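Local coordinates for motility protein B (Helicobacter pylori, PDB 3S0H) that probably forms, together with MotA, the stator of the flagellar motor and may anchor the torque-generating machinery to the cell wall through this periplasmic domain, at residues H73-G78 with S119-G124. Sequence-based numbering, arbitrary orientation.
Sequences HINVRG and SFSSYG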
ATOM      1  N   HIS A  73     -14.203  -3.960   2.838  1.00 16.88           N
ATOM      2  CA  HIS A  73     -15.175  -2.890   2.795  1.00 15.72           C
ATOM      3  C   HIS A  73     -15.529  -2.685   1.332  1.00 14.58           C
ATOM      4  O   HIS A  73     -14.645  -2.676   0.481  1.00 14.00           O
ATOM      5  CB  HIS A  73     -14.597  -1.634   3.405  1.00 15.28           C
ATOM      6  CG  HIS A  73     -14.527  -1.694   4.893  1.00 20.62           C
ATOM      7  ND1 HIS A  73     -13.339  -1.840   5.574  1.00 24.73           N
ATOM      8  CD2 HIS A  73     -15.503  -1.674   5.833  1.00 23.33           C
ATOM      9  CE1 HIS A  73     -13.586  -1.888   6.872  1.00 27.42           C
ATOM     10  NE2 HIS A  73     -14.889  -1.796   7.055  1.00 26.53           N
ATOM     11  N   ILE A  74     -16.824  -2.566   1.052  0.50 13.93           N
ATOM     12  CA  ILE A  74     -17.318  -2.458  -0.315  0.50 13.50           C
ATOM     13  C   ILE A  74     -17.964  -1.096  -0.553  0.50 13.14           C
ATOM     14  O   ILE A  74     -18.963  -0.750   0.081  0.50 12.53           O
ATOM     15  CB  ILE A  74     -18.324  -3.567  -0.613  0.50 14.36           C
ATOM     16  CG1 ILE A  74     -17.815  -4.915  -0.077  0.50 13.79           C
ATOM     17  CG2 ILE A  74     -18.604  -3.644  -2.102  0.50 13.79           C
ATOM     18  CD1 ILE A  74     -16.611  -5.425  -0.755  0.50 14.53           C
ATOM     19  N   ASN A  75     -17.388  -0.315  -1.466  1.00 12.81           N
ATOM     20  CA  ASN A  75     -17.908   0.998  -1.720  1.00 12.41           C
ATOM     21  C   ASN A  75     -18.545   1.043  -3.082  1.00 11.91           C
ATOM     22  O   ASN A  75     -17.861   0.879  -4.084  1.00 11.96           O
ATOM     23  CB  ASN A  75     -16.811   2.072  -1.492  1.00 13.14           C
ATOM     24  CG  ASN A  75     -17.305   3.503  -1.759  1.00 16.28           C
ATOM     25  OD1 ASN A  75     -16.797   4.166  -2.666  1.00 23.59           O
ATOM     26  ND2 ASN A  75     -18.229   3.995  -0.955  1.00 12.75           N
ATOM     27  N   VAL A  76     -19.867   1.237  -3.122  1.00 11.44           N
ATOM     28  CA  VAL A  76     -20.586   1.432  -4.398  1.00 10.47           C
ATOM     29  C   VAL A  76     -20.498   2.903  -4.909  1.00 10.12           C
ATOM     30  O   VAL A  76     -21.005   3.804  -4.271  1.00  9.88           O
ATOM     31  CB  VAL A  76     -22.074   0.999  -4.278  1.00 11.64           C
ATOM     32  CG1 VAL A  76     -22.738   1.050  -5.663  1.00 12.03           C
ATOM     33  CG2 VAL A  76     -22.226  -0.431  -3.612  1.00  7.28           C
ATOM     34  N   ARG A  77     -19.870   3.139  -6.065  1.00  9.33           N
ATOM     35  CA  ARG A  77     -19.624   4.495  -6.549  1.00  9.90           C
ATOM     36  C   ARG A  77     -20.438   4.854  -7.794  1.00 10.34           C
ATOM     37  O   ARG A  77     -20.365   4.159  -8.806  1.00 11.22           O
ATOM     38  CB  ARG A  77     -18.143   4.650  -6.919  1.00  9.75           C
ATOM     39  CG  ARG A  77     -17.160   4.086  -5.882  1.00 12.51           C
ATOM     40  CD  ARG A  77     -15.951   3.553  -6.566  1.00 18.60           C
ATOM     41  NE  ARG A  77     -14.777   4.081  -5.887  1.00 27.15           N
ATOM     42  CZ  ARG A  77     -13.786   4.725  -6.487  1.00 27.79           C
ATOM     43  NH1 ARG A  77     -13.782   4.906  -7.790  1.00 27.34           N
ATOM     44  NH2 ARG A  77     -12.786   5.165  -5.758  1.00 31.84           N
ATOM     45  N   GLY A  78     -21.122   5.992  -7.781  1.00 10.13           N
ATOM     46  CA  GLY A  78     -21.838   6.396  -8.993  1.00 10.86           C
ATOM     47  C   GLY A  78     -21.178   7.530  -9.757  1.00 11.42           C
ATOM     48  O   GLY A  78     -20.483   8.372  -9.155  1.00 10.45           O
ATOM     49  N   SER A 119     -21.125   0.869   1.682  1.00 11.75           N
ATOM     50  CA  SER A 119     -21.409   2.292   1.559  1.00 12.01           C
ATOM     51  C   SER A 119     -21.616   2.648   0.086  1.00 12.38           C
ATOM     52  O   SER A 119     -21.351   1.834  -0.812  1.00 13.41           O
ATOM     53  CB  SER A 119     -20.218   3.083   2.075  1.00 12.81           C
ATOM     54  OG  SER A 119     -19.057   2.638   1.407  1.00 10.71           O
ATOM     55  N   PHE A 120     -22.056   3.870  -0.165  1.00 11.87           N
ATOM     56  CA  PHE A 120     -22.269   4.329  -1.511  1.00 12.00           C
ATOM     57  C   PHE A 120     -21.718   5.735  -1.628  1.00 11.80           C
ATOM     58  O   PHE A 120     -21.817   6.534  -0.682  1.00 11.60           O
ATOM     59  CB  PHE A 120     -23.752   4.267  -1.965  1.00 11.37           C
ATOM     60  CG  PHE A 120     -24.650   5.247  -1.281  1.00 12.16           C
ATOM     61  CD1 PHE A 120     -25.006   6.446  -1.894  1.00 15.73           C
ATOM     62  CD2 PHE A 120     -25.131   4.984  -0.003  1.00 14.93           C
ATOM     63  CE1 PHE A 120     -25.857   7.399  -1.222  1.00 13.89           C
ATOM     64  CE2 PHE A 120     -25.954   5.889   0.653  1.00 15.35           C
ATOM     65  CZ  PHE A 120     -26.327   7.101   0.040  1.00 17.57           C
ATOM     66  N   SER A 121     -21.151   5.999  -2.800  1.00 10.72           N
ATOM     67  CA  SER A 121     -20.507   7.256  -3.144  1.00 12.49           C
ATOM     68  C   SER A 121     -21.000   7.827  -4.460  1.00 12.00           C
ATOM     69  O   SER A 121     -21.536   7.100  -5.304  1.00 10.09           O
ATOM     70  CB  SER A 121     -19.013   7.046  -3.269  1.00 11.96           C
ATOM     71  OG  SER A 121     -18.556   6.610  -2.009  1.00 16.33           O
ATOM     72  N   SER A 122     -20.784   9.138  -4.597  1.00 12.18           N
ATOM     73  CA  SER A 122     -21.118   9.894  -5.815  1.00 12.52           C
ATOM     74  C   SER A 122     -19.953  10.769  -6.270  1.00 11.91           C
ATOM     75  O   SER A 122     -19.458  11.599  -5.507  1.00 12.13           O
ATOM     76  CB  SER A 122     -22.358  10.756  -5.609  1.00 12.99           C
ATOM     77  OG  SER A 122     -22.502  11.646  -6.707  1.00 14.94           O
ATOM     78  N   TYR A 123     -19.527  10.567  -7.517  1.00 11.44           N
ATOM     79  CA  TYR A 123     -18.484  11.363  -8.147  1.00 11.12           C
ATOM     80  C   TYR A 123     -19.012  12.436  -9.123  1.00 11.31           C
ATOM     81  O   TYR A 123     -18.241  13.232  -9.669  1.00 11.69           O
ATOM     82  CB  TYR A 123     -17.460  10.438  -8.824  1.00 10.68           C
ATOM     83  CG  TYR A 123     -16.547   9.769  -7.801  1.00 10.30           C
ATOM     84  CD1 TYR A 123     -15.204  10.145  -7.653  1.00 11.86           C
ATOM     85  CD2 TYR A 123     -17.047   8.772  -6.978  1.00 11.83           C
ATOM     86  CE1 TYR A 123     -14.390   9.522  -6.658  1.00 10.09           C
ATOM     87  CE2 TYR A 123     -16.276   8.174  -6.010  1.00 12.67           C
ATOM     88  CZ  TYR A 123     -14.960   8.554  -5.854  1.00 12.40           C
ATOM     89  OH  TYR A 123     -14.286   7.912  -4.879  1.00 13.81           O
ATOM     90  N   GLY A 124     -20.318  12.484  -9.337  1.00 11.22           N
ATOM     91  CA  GLY A 124     -20.851  13.431 -10.282  1.00 12.18           C
ATOM     92  C   GLY A 124     -20.313  13.171 -11.693  1.00 13.03           C
ATOM     93  O   GLY A 124     -20.034  12.030 -12.068  1.00 13.19           O
TER
HETATM   94  O   HOH W   1     -17.922   0.509   2.592  1.00  6.50           O
HETATM   95  O   HOH W   2     -15.854   6.587  -2.780  1.00 27.55           O
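V76 reaches strand 118-122 through both of its backbone polar atoms, its N donating to S119 O (2.8 Å) and its O receiving S121 N, and from this pair the parallel pairing spreads outward. S119 N donates to I74 O, G78 N to S121 O, and further along the chain Y123 N donates to G78 O at 2.9 Å, an almost straight bond with an N-H...O angle of 171°. Donors therefore alternate between the two strands, as in regular parallel pairing. F120 CA adds a weaker CA-H...O contact to V76 O.

Side-chain hydrogen bonds occupy the face that carries N75, R77, S119 and S121. N75 extends its amide across to the neighbouring strand, its chi1 of 180° setting CG trans to the backbone N, and ND2 there spends both hydrogens on serine hydroxyls: S119 OG and S121 OG, each 2.8 Å away and both close to the amide plane. The two bonds should fix the rotation of the amide. Water continues the network: one molecule joins I74 O to S119 OG, while a second donates to N75 OD1 (2.6 Å) and also links S121 OG with Y123 OH.

Contacts without a hydrogen bond are fewer. Y123 OH lies over one face of the R77 guanidinium, 3.3 Å from NH2 but at a poor angle for a hydrogen bond, with ring and guanidinium planes 35° apart; R77 NH1 instead makes a salt bridge to E145. On the reverse side V76 CB meets F120 CB at 4.3 Å.

The pairing joins the two strands of a beta-alpha-beta unit in the OmpA-like domain. Helix 93-110 makes the crossover and packs against F120 and S122, strand 144-149 runs antiparallel along the far edge of 73-78, and strand 118-122 ends the sheet within the chain.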